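Local coordinates for protein SUBA (Escherichia coli, PDB 2IY9) that cleaves the host endoplasmic reticulum chaperone BiP as the subtilase-type serine protease subunit of an AB5 toxin, triggering ER stress and cell death, at residues A[47-52]-A[145-150]; A[53-58]-A[110-115]. All coordinates share one frame; numbering follows the deposited sequence.

Interaction 1: residues A[47-52]-A[145-150]; sequences VVSVVD and KIINIS
V51 lays its CG2 methyl over the CG2 methyl of I147, 3.8 Å away, the two side chains crossing obliquely. V51 CG1 stands anti to the backbone N (chi1 -174°), which leaves CG2 beside that N and turned back along the sheet toward I147. The CB of S49 joins the same face.

Beneath them runs a parallel ladder, a worked case of how neighbouring strands of an alpha/beta core are tied. S49 N donates to I146 O at 3.0 Å. In return N148 N donates to S49 O at 2.8 Å, so S49 is gripped through both its N-H and its carbonyl, and V51 N continues the ladder to N148 O. Where the ladder ends, water takes over: one molecule bridges V47 O and I146 N. At the other end a second water accepts from S150 N and lies 2.7 Å from D52 OD2 and 2.9 Å from N148 OD1, joining the inferred charge-relay aspartate to the end of the neighbouring strand. N148 also donates from ND2 to S279 OG, so the ND2 end of the amide is held by helix 271-288, while OD1 faces the water.

Both strands lie in the middle of the seven-stranded parallel sheet of the subtilase fold. Helices 84-98 and 271-288 pack on the face bearing V48, V50 and N148, while helix 125-134 packs on the face of S49, I147 and I149.

Interaction 2: residues A[53-58]-A[110-115]; sequences SGVAFI and ALISSR
A side-chain hydroxyl and a water, in place of a backbone ladder, link G54 to S114 across this contact. The water accepts from G54 N at 3.0 Å and lies 2.8 Å from S114 OG. That hydroxyl stands anti to the backbone N of S114 (chi1 -178°), an extended setting that carries it out from the strand toward the loop. It also approaches V55, whose CG2 methyl is 3.4 Å from S114 OG and whose CB is 3.8 Å from S114 CB. G54 itself has backbone angles (phi 103°, psi 151°) at which a CB would press on the carbonyl oxygen of S53, so a glycine stands at this point of the loop, two residues past the end of strand 47-52.

Further along, the example turns from polar to apolar. The F57 ring meets I112 at its edge, with F57 CE1 3.8 Å from I112 CB, while F57 CZ approaches I112 CG2 at 3.9 Å. One face of the same ring receives V55 CG1, 3.5 Å above the plane and over the ring centre. V55 CG1 thus packs on the F57 ring within its own loop, while CG2 reaches across to the hydroxyl of S114. F57 is also the centre of an inverse gamma turn, closed by a weak bond from I58 N to A56 O.

The loop follows strand 47-52 and runs back alongside strand 111-116, which lies in the sheet between strands 47-52 and 65-70. V55 and I112 both touch helix 84-98, while F57 reaches E65 at the start of strand 65-70.

After two short helices the chain enters strand 47-52, one partner of interaction 1, and passes directly into loop 53-58, one partner of interaction 2. It then makes strand 65-70 and helix 84-98 before returning at 110-115, where interaction 2 closes the smaller loop. Helix 125-134 follows, and the chain comes back at 145-150 to close the larger loop of interaction 1, within which interaction 2 is wholly contained. The two meet because strands 47-52 and 111-116 are sheet neighbours: V50 N probably bonds to S113 O, 2.8 Å away. Together they tie the sheet's centre to the loop that leaves the C-terminal end of strand 47-52, beside the active site.

Interaction 1: residues A[47-52]-A[145-150]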
ATOM      1  N   VAL A  47       9.606   9.273  -2.450  1.00 23.43           N
ATOM      2  CA  VAL A  47       9.466   8.902  -1.050  1.00 22.61           C
ATOM      3  C   VAL A  47       8.070   8.322  -0.859  1.00 22.31           C
ATOM      4  O   VAL A  47       7.065   8.991  -1.114  1.00 22.55           O
ATOM      5  CB  VAL A  47       9.646  10.122  -0.108  1.00 22.53           C
ATOM      6  CG1 VAL A  47       9.509   9.701   1.346  1.00 23.42           C
ATOM      7  CG2 VAL A  47      10.993  10.819  -0.348  1.00 22.67           C
ATOM      8  N   VAL A  48       8.011   7.074  -0.410  1.00 22.41           N
ATOM      9  CA  VAL A  48       6.739   6.448  -0.099  1.00 21.85           C
ATOM     10  C   VAL A  48       6.447   6.643   1.386  1.00 22.20           C
ATOM     11  O   VAL A  48       7.307   6.409   2.248  1.00 22.05           O
ATOM     12  CB  VAL A  48       6.748   4.943  -0.451  1.00 21.32           C
ATOM     13  CG1 VAL A  48       5.422   4.272  -0.044  1.00 20.82           C
ATOM     14  CG2 VAL A  48       7.022   4.744  -1.949  1.00 21.75           C
ATOM     15  N   SER A  49       5.234   7.095   1.681  1.00 22.58           N
ATOM     16  CA  SER A  49       4.813   7.256   3.061  1.00 23.44           C
ATOM     17  C   SER A  49       4.423   5.883   3.631  1.00 23.26           C
ATOM     18  O   SER A  49       3.660   5.142   3.014  1.00 23.03           O
ATOM     19  CB  SER A  49       3.658   8.261   3.124  1.00 23.85           C
ATOM     20  OG  SER A  49       3.376   8.610   4.473  1.00 29.26           O
ATOM     21  N   VAL A  50       4.984   5.526   4.782  1.00 22.99           N
ATOM     22  CA  VAL A  50       4.607   4.275   5.437  1.00 22.98           C
ATOM     23  C   VAL A  50       3.902   4.615   6.748  1.00 22.94           C
ATOM     24  O   VAL A  50       4.550   4.938   7.760  1.00 23.25           O
ATOM     25  CB  VAL A  50       5.798   3.305   5.622  1.00 23.05           C
ATOM     26  CG1 VAL A  50       5.411   2.114   6.520  1.00 22.59           C
ATOM     27  CG2 VAL A  50       6.265   2.797   4.277  1.00 22.10           C
ATOM     28  N   VAL A  51       2.567   4.576   6.691  1.00 22.39           N
ATOM     29  CA  VAL A  51       1.710   4.934   7.822  1.00 22.56           C
ATOM     30  C   VAL A  51       1.420   3.613   8.538  1.00 22.54           C
ATOM     31  O   VAL A  51       0.667   2.747   8.042  1.00 21.66           O
ATOM     32  CB  VAL A  51       0.425   5.670   7.363  1.00 22.66           C
ATOM     33  CG1 VAL A  51      -0.389   6.158   8.577  1.00 24.08           C
ATOM     34  CG2 VAL A  51       0.784   6.860   6.451  1.00 22.02           C
ATOM     35  N   ASP A  52       2.063   3.438   9.688  1.00 22.34           N
ATOM     36  CA  ASP A  52       2.189   2.103  10.262  1.00 23.19           C
ATOM     37  C   ASP A  52       2.713   2.156  11.694  1.00 23.18           C
ATOM     38  O   ASP A  52       2.511   3.150  12.395  1.00 23.39           O
ATOM     39  CB  ASP A  52       3.103   1.262   9.351  1.00 22.98           C
ATOM     40  CG  ASP A  52       2.684  -0.194   9.281  1.00 24.94           C
ATOM     41  OD1 ASP A  52       2.757  -0.873  10.335  1.00 25.29           O
ATOM     42  OD2 ASP A  52       2.291  -0.657   8.178  1.00 25.27           O
ATOM     43  N   LYS A 145       3.756  11.206  -2.226  1.00 22.64           N
ATOM     44  CA  LYS A 145       2.643  11.168  -3.169  1.00 22.48           C
ATOM     45  C   LYS A 145       1.892   9.841  -3.018  1.00 21.97           C
ATOM     46  O   LYS A 145       0.645   9.779  -3.091  1.00 21.68           O
ATOM     47  CB  LYS A 145       3.188  11.283  -4.597  1.00 21.87           C
ATOM     48  CG  LYS A 145       2.141  11.570  -5.663  1.00 22.78           C
ATOM     49  CD  LYS A 145       2.777  11.601  -7.044  1.00 23.35           C
ATOM     50  CE  LYS A 145       1.803  12.066  -8.126  1.00 23.52           C
ATOM     51  NZ  LYS A 145       1.396  13.508  -7.959  1.00 24.65           N
ATOM     52  N   ILE A 146       2.674   8.778  -2.851  1.00 21.79           N
ATOM     53  CA  ILE A 146       2.136   7.452  -2.638  1.00 21.58           C
ATOM     54  C   ILE A 146       2.185   7.164  -1.149  1.00 21.50           C
ATOM     55  O   ILE A 146       3.261   7.129  -0.553  1.00 21.52           O
ATOM     56  CB  ILE A 146       2.913   6.357  -3.411  1.00 21.66           C
ATOM     57  CG1 ILE A 146       2.999   6.681  -4.916  1.00 22.34           C
ATOM     58  CG2 ILE A 146       2.284   4.980  -3.142  1.00 22.21           C
ATOM     59  CD1 ILE A 146       1.656   7.139  -5.562  1.00 21.91           C
ATOM     60  N   ILE A 147       1.001   6.955  -0.574  1.00 21.03           N
ATOM     61  CA  ILE A 147       0.825   6.754   0.854  1.00 21.04           C
ATOM     62  C   ILE A 147       0.378   5.320   1.150  1.00 21.52           C
ATOM     63  O   ILE A 147      -0.739   4.920   0.808  1.00 21.72           O
ATOM     64  CB  ILE A 147      -0.219   7.764   1.428  1.00 20.93           C
ATOM     65  CG1 ILE A 147       0.186   9.217   1.108  1.00 20.92           C
ATOM     66  CG2 ILE A 147      -0.393   7.581   2.937  1.00 18.89           C
ATOM     67  CD1 ILE A 147      -0.973  10.203   1.264  1.00 20.72           C
ATOM     68  N   ASN A 148       1.255   4.559   1.803  1.00 21.79           N
ATOM     69  CA  ASN A 148       0.996   3.152   2.099  1.00 21.93           C
ATOM     70  C   ASN A 148       0.355   2.962   3.458  1.00 22.38           C
ATOM     71  O   ASN A 148       0.927   3.330   4.501  1.00 21.84           O
ATOM     72  CB  ASN A 148       2.291   2.349   2.033  1.00 22.06           C
ATOM     73  CG  ASN A 148       2.059   0.857   2.195  1.00 22.43           C
ATOM     74  OD1 ASN A 148       2.071   0.311   3.317  1.00 23.80           O
ATOM     75  ND2 ASN A 148       1.807   0.194   1.081  1.00 19.30           N
ATOM     76  N   ILE A 149      -0.837   2.375   3.440  1.00 22.68           N
ATOM     77  CA  ILE A 149      -1.558   2.069   4.664  1.00 23.53           C
ATOM     78  C   ILE A 149      -1.887   0.568   4.675  1.00 23.80           C
ATOM     79  O   ILE A 149      -2.977   0.145   4.281  1.00 23.10           O
ATOM     80  CB  ILE A 149      -2.817   2.964   4.817  1.00 23.61           C
ATOM     81  CG1 ILE A 149      -2.423   4.439   4.574  1.00 23.92           C
ATOM     82  CG2 ILE A 149      -3.482   2.733   6.196  1.00 23.96           C
ATOM     83  CD1 ILE A 149      -3.398   5.497   5.072  1.00 24.17           C
ATOM     84  N   SER A 150      -0.910  -0.217   5.118  1.00 24.90           N
ATOM     85  CA  SER A 150      -1.037  -1.669   5.234  1.00 25.85           C
ATOM     86  C   SER A 150      -1.776  -2.036   6.528  1.00 27.12           C
ATOM     87  O   SER A 150      -1.219  -2.672   7.429  1.00 28.16           O
ATOM     88  CB  SER A 150       0.347  -2.326   5.215  1.00 25.98           C
ATOM     89  OG  SER A 150       0.888  -2.376   3.912  1.00 24.92           O
TER
HETATM   90  O   HOH W   1       5.647   9.013  -3.337  1.00 23.71           O
HETATM   91  O   HOH W   2       1.586   0.871   6.075  1.00 23.68           O

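Interaction 2: residues A[53-58]-A[110-115]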
ATOM      1  N   SER A  53       3.384   1.088  12.127  1.00 24.06           N
ATOM      2  CA  SER A  53       3.786   0.938  13.524  1.00 24.13           C
ATOM      3  C   SER A  53       5.209   1.449  13.812  1.00 24.86           C
ATOM      4  O   SER A  53       5.741   1.224  14.899  1.00 24.85           O
ATOM      5  CB  SER A  53       3.667  -0.530  13.926  1.00 24.18           C
ATOM      6  OG  SER A  53       4.626  -1.322  13.242  1.00 23.14           O
ATOM      7  N   GLY A  54       5.814   2.134  12.836  1.00 25.03           N
ATOM      8  CA  GLY A  54       7.181   2.653  12.974  1.00 25.39           C
ATOM      9  C   GLY A  54       8.179   1.798  12.213  1.00 25.27           C
ATOM     10  O   GLY A  54       7.978   0.590  12.034  1.00 25.66           O
ATOM     11  N   VAL A  55       9.264   2.426  11.754  1.00 25.12           N
ATOM     12  CA  VAL A  55      10.213   1.746  10.882  1.00 24.19           C
ATOM     13  C   VAL A  55      11.617   1.771  11.487  1.00 23.98           C
ATOM     14  O   VAL A  55      12.094   2.812  11.935  1.00 24.06           O
ATOM     15  CB  VAL A  55      10.221   2.366   9.465  1.00 24.18           C
ATOM     16  CG1 VAL A  55      11.350   1.756   8.598  1.00 23.73           C
ATOM     17  CG2 VAL A  55       8.863   2.192   8.792  1.00 23.72           C
ATOM     18  N   ALA A  56      12.244   0.600  11.513  1.00 24.39           N
ATOM     19  CA  ALA A  56      13.631   0.433  11.917  1.00 24.56           C
ATOM     20  C   ALA A  56      14.486   0.478  10.661  1.00 24.72           C
ATOM     21  O   ALA A  56      14.452  -0.451   9.834  1.00 24.48           O
ATOM     22  CB  ALA A  56      13.813  -0.894  12.626  1.00 24.83           C
ATOM     23  N   PHE A  57      15.248   1.556  10.513  1.00 24.86           N
ATOM     24  CA  PHE A  57      16.072   1.746   9.316  1.00 25.24           C
ATOM     25  C   PHE A  57      17.411   1.024   9.470  1.00 25.74           C
ATOM     26  O   PHE A  57      18.460   1.643   9.672  1.00 25.33           O
ATOM     27  CB  PHE A  57      16.209   3.234   8.971  1.00 25.07           C
ATOM     28  CG  PHE A  57      14.917   3.858   8.524  1.00 25.35           C
ATOM     29  CD1 PHE A  57      14.467   3.698   7.215  1.00 24.37           C
ATOM     30  CD2 PHE A  57      14.133   4.584   9.418  1.00 25.50           C
ATOM     31  CE1 PHE A  57      13.253   4.271   6.801  1.00 25.37           C
ATOM     32  CE2 PHE A  57      12.910   5.163   9.011  1.00 25.62           C
ATOM     33  CZ  PHE A  57      12.484   5.011   7.703  1.00 24.22           C
ATOM     34  N   ILE A  58      17.325  -0.304   9.373  1.00 25.78           N
ATOM     35  CA  ILE A  58      18.440  -1.238   9.596  1.00 26.24           C
ATOM     36  C   ILE A  58      18.494  -2.188   8.391  1.00 26.17           C
ATOM     37  O   ILE A  58      17.548  -2.222   7.585  1.00 25.32           O
ATOM     38  CB  ILE A  58      18.262  -2.041  10.937  1.00 27.08           C
ATOM     39  CG1 ILE A  58      16.959  -2.868  10.948  1.00 27.12           C
ATOM     40  CG2 ILE A  58      18.270  -1.102  12.153  1.00 26.88           C
ATOM     41  CD1 ILE A  58      17.084  -4.247  10.309  1.00 29.83           C
ATOM     42  N   ALA A 110      13.473   3.979  -4.058  1.00 24.22           N
ATOM     43  CA  ALA A 110      12.581   4.790  -3.218  1.00 23.45           C
ATOM     44  C   ALA A 110      13.146   5.023  -1.829  1.00 23.12           C
ATOM     45  O   ALA A 110      13.953   4.246  -1.334  1.00 23.40           O
ATOM     46  CB  ALA A 110      11.191   4.146  -3.113  1.00 23.19           C
ATOM     47  N   LEU A 111      12.719   6.122  -1.218  1.00 22.65           N
ATOM     48  CA  LEU A 111      12.963   6.383   0.184  1.00 21.96           C
ATOM     49  C   LEU A 111      11.652   6.211   0.937  1.00 22.03           C
ATOM     50  O   LEU A 111      10.597   6.060   0.320  1.00 21.69           O
ATOM     51  CB  LEU A 111      13.514   7.793   0.383  1.00 21.88           C
ATOM     52  CG  LEU A 111      14.834   8.128  -0.317  1.00 22.22           C
ATOM     53  CD1 LEU A 111      15.166   9.620  -0.161  1.00 22.92           C
ATOM     54  CD2 LEU A 111      15.961   7.285   0.210  1.00 22.34           C
ATOM     55  N   ILE A 112      11.732   6.230   2.266  1.00 21.79           N
ATOM     56  CA  ILE A 112      10.590   5.940   3.115  1.00 22.30           C
ATOM     57  C   ILE A 112      10.407   7.066   4.137  1.00 22.35           C
ATOM     58  O   ILE A 112      11.365   7.486   4.799  1.00 22.18           O
ATOM     59  CB  ILE A 112      10.800   4.583   3.871  1.00 22.46           C
ATOM     60  CG1 ILE A 112      10.879   3.399   2.880  1.00 22.72           C
ATOM     61  CG2 ILE A 112       9.737   4.378   4.987  1.00 22.99           C
ATOM     62  CD1 ILE A 112       9.574   3.107   2.109  1.00 21.60           C
ATOM     63  N   SER A 113       9.177   7.548   4.249  1.00 22.67           N
ATOM     64  CA  SER A 113       8.791   8.453   5.329  1.00 23.41           C
ATOM     65  C   SER A 113       7.886   7.686   6.280  1.00 23.97           C
ATOM     66  O   SER A 113       6.737   7.361   5.936  1.00 24.88           O
ATOM     67  CB  SER A 113       8.072   9.685   4.780  1.00 23.49           C
ATOM     68  OG  SER A 113       7.654  10.526   5.840  1.00 24.57           O
ATOM     69  N   SER A 114       8.410   7.394   7.470  1.00 23.67           N
ATOM     70  CA  SER A 114       7.682   6.617   8.460  1.00 23.69           C
ATOM     71  C   SER A 114       6.773   7.509   9.295  1.00 24.07           C
ATOM     72  O   SER A 114       7.211   8.522   9.854  1.00 24.25           O
ATOM     73  CB  SER A 114       8.633   5.849   9.361  1.00 23.39           C
ATOM     74  OG  SER A 114       7.900   5.070  10.283  1.00 24.04           O
ATOM     75  N   ARG A 115       5.499   7.142   9.353  1.00 23.74           N
ATOM     76  CA  ARG A 115       4.550   7.881  10.160  1.00 23.96           C
ATOM     77  C   ARG A 115       3.921   6.891  11.120  1.00 23.91           C
ATOM     78  O   ARG A 115       3.025   6.106  10.750  1.00 23.47           O
ATOM     79  CB  ARG A 115       3.529   8.601   9.269  1.00 24.21           C
ATOM     80  CG  ARG A 115       4.175   9.684   8.403  1.00 23.12           C
ATOM     81  CD  ARG A 115       3.226  10.351   7.425  1.00 24.33           C
ATOM     82  NE  ARG A 115       3.917  11.453   6.753  1.00 24.49           N
ATOM     83  CZ  ARG A 115       3.935  12.708   7.198  1.00 25.00           C
ATOM     84  NH1 ARG A 115       3.283  13.032   8.315  1.00 25.23           N
ATOM     85  NH2 ARG A 115       4.610  13.634   6.533  1.00 24.01           N
TER
HETATM   86  O   HOH W   3       5.496   3.573  10.217  1.00 22.76           O